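Local coordinates for protein fumarylacetoacetate hydrolase (Burkholderia xenovorans, PDB 5TI1) that probably hydrolyses fumarylacetoacetate to fumarate and acetoacetate, the last step of phenylalanine and tyrosine breakdown, with a magnesium ion bound in its metal site, at residues N41-I46 / V57-G62. Numbering follows the deposited sequence.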
loop_
_atom_site.group_PDB
_atom_site.type_symbol
_atom_site.label_atom_id
_atom_site.label_comp_id
_atom_site.label_asym_id
_atom_site.label_seq_id
_atom_site.Cartn_x
_atom_site.Cartn_y
_atom_site.Cartn_z
ATOM N N ASN B 41 25.495 -13.026 12.817
ATOM C CA ASN B 41 24.376 -12.538 12.024
ATOM C C ASN B 41 23.056 -12.898 12.691
ATOM O O ASN B 41 22.425 -12.048 13.333
ATOM C CB ASN B 41 24.445 -13.100 10.602
ATOM C CG ASN B 41 23.430 -12.449 9.675
ATOM O OD1 ASN B 41 22.541 -11.725 10.118
ATOM N ND2 ASN B 41 23.567 -12.699 8.384
ATOM N N LEU B 42 22.636 -14.157 12.544
ATOM C CA LEU B 42 21.376 -14.663 13.077
ATOM C C LEU B 42 20.189 -13.897 12.486
ATOM O O LEU B 42 19.435 -13.239 13.222
ATOM C CB LEU B 42 21.381 -14.584 14.607
ATOM C CG LEU B 42 22.631 -15.190 15.252
ATOM C CD1 LEU B 42 22.590 -15.073 16.773
ATOM C CD2 LEU B 42 22.807 -16.639 14.817
ATOM N N PRO B 43 19.986 -13.958 11.173
ATOM C CA PRO B 43 18.836 -13.280 10.574
ATOM C C PRO B 43 17.587 -14.145 10.660
ATOM O O PRO B 43 17.656 -15.363 10.821
ATOM C CB PRO B 43 19.267 -13.088 9.120
ATOM C CG PRO B 43 20.097 -14.332 8.842
ATOM C CD PRO B 43 20.786 -14.681 10.161
ATOM N N PHE B 44 16.431 -13.490 10.528
ATOM C CA PHE B 44 15.133 -14.145 10.641
ATOM C C PHE B 44 14.473 -14.307 9.278
ATOM O O PHE B 44 14.547 -13.412 8.429
ATOM C CB PHE B 44 14.192 -13.360 11.560
ATOM C CG PHE B 44 14.596 -13.387 13.000
ATOM C CD1 PHE B 44 14.129 -14.378 13.844
ATOM C CD2 PHE B 44 15.441 -12.423 13.507
ATOM C CE1 PHE B 44 14.503 -14.407 15.180
ATOM C CE2 PHE B 44 15.821 -12.440 14.843
ATOM C CZ PHE B 44 15.351 -13.435 15.678
ATOM N N GLY B 45 13.805 -15.446 9.092
ATOM C CA GLY B 45 13.062 -15.732 7.882
ATOM C C GLY B 45 11.915 -16.681 8.165
ATOM O O GLY B 45 11.681 -17.093 9.303
ATOM N N ILE B 46 11.200 -17.034 7.099
ATOM C CA ILE B 46 10.074 -17.960 7.149
ATOM C C ILE B 46 10.375 -19.089 6.180
ATOM O O ILE B 46 10.592 -18.845 4.984
ATOM C CB ILE B 46 8.745 -17.265 6.794
ATOM C CG1 ILE B 46 8.393 -16.200 7.848
ATOM C CG2 ILE B 46 7.618 -18.274 6.662
ATOM C CD1 ILE B 46 8.082 -16.760 9.215
ATOM N N VAL B 57 9.187 -19.991 11.643
ATOM C CA VAL B 57 10.269 -19.023 11.745
ATOM C C VAL B 57 11.604 -19.753 11.783
ATOM O O VAL B 57 11.779 -20.722 12.532
ATOM C CB VAL B 57 10.091 -18.138 12.985
ATOM C CG1 VAL B 57 11.270 -17.213 13.105
ATOM C CG2 VAL B 57 8.790 -17.352 12.875
ATOM N N GLY B 58 12.556 -19.279 10.981
ATOM C CA GLY B 58 13.880 -19.849 10.963
ATOM C C GLY B 58 14.939 -18.778 11.123
ATOM O O GLY B 58 14.718 -17.598 10.849
ATOM N N VAL B 59 16.103 -19.215 11.587
ATOM C CA VAL B 59 17.276 -18.360 11.685
ATOM C C VAL B 59 18.408 -19.031 10.920
ATOM O O VAL B 59 18.733 -20.195 11.178
ATOM C CB VAL B 59 17.668 -18.095 13.155
ATOM C CG1 VAL B 59 19.003 -17.377 13.232
ATOM C CG2 VAL B 59 16.595 -17.268 13.838
ATOM N N ALA B 60 18.996 -18.301 9.976
ATOM C CA ALA B 60 20.094 -18.852 9.189
ATOM C C ALA B 60 21.368 -18.925 10.018
ATOM O O ALA B 60 21.706 -17.998 10.764
ATOM C CB ALA B 60 20.343 -18.007 7.942
ATOM N N ILE B 61 22.080 -20.037 9.878
ATOM C CA ILE B 61 23.395 -20.192 10.486
ATOM C C ILE B 61 24.221 -21.075 9.555
ATOM O O ILE B 61 23.826 -22.204 9.233
ATOM C CB ILE B 61 23.284 -20.753 11.919
ATOM C CG1 ILE B 61 24.654 -20.765 12.601
ATOM C CG2 ILE B 61 22.582 -22.112 11.953
ATOM C CD1 ILE B 61 25.114 -19.384 13.013
ATOM N N GLY B 62 25.343 -20.542 9.069
ATOM C CA GLY B 62 26.104 -21.250 8.053
ATOM C C GLY B 62 25.220 -21.572 6.867
ATOM O O GLY B 62 24.388 -20.760 6.443
HETATM O O HOH W 1 23.481 -16.349 10.882
#
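Gly45 and Gly58 form the hydrogen-bonded pair of an antiparallel hairpin: Gly45 N gives a bond to Gly58 O, and Gly58 N returns one of 2.9 Å to Gly45 O. The return bond is nearly straight at hydrogen (171°), yet its donor stands 43° above the carbonyl plane. Beyond them Ala60 N reaches Pro43 O weakly, at 3.3 Å, and Val59 CA also directs its hydrogen at that oxygen. Where the strands part, a water accepts from Leu42 N; its link to Ala60 O is implausibly short and doubtful.

Val59 lies on the same face as Phe44 and Val57. Its CB sits 3.6 Å from Pro43 O; CG1, anti to the backbone N (chi1 172°), lies against Pro43 O and Leu42 CA, 3.6 Å from the latter, and CG2 meets Phe44 CE1 at 3.8 Å. Val57 CG1 approaches the edge of the Phe44 ring, near its plane, 4.1 Å from CD1, while Val57 CG2 meets Ile46 CD1. Leu42 CD2 rests 4.0 Å from Ile61 CD1, the two side chains pointing the same way. Pro43 CG packs on Ala60 CB.

The Phe44-Val57-Val59 face packs on helices 68-73 and 102-116. Main-chain bonds thus set the register of strands 44-49 and 56-61, central in a five-stranded antiparallel N-terminal sheet between strands 64-67 and 140-143, while largely apolar, buried side-chain contacts link them mainly by van der Waals packing.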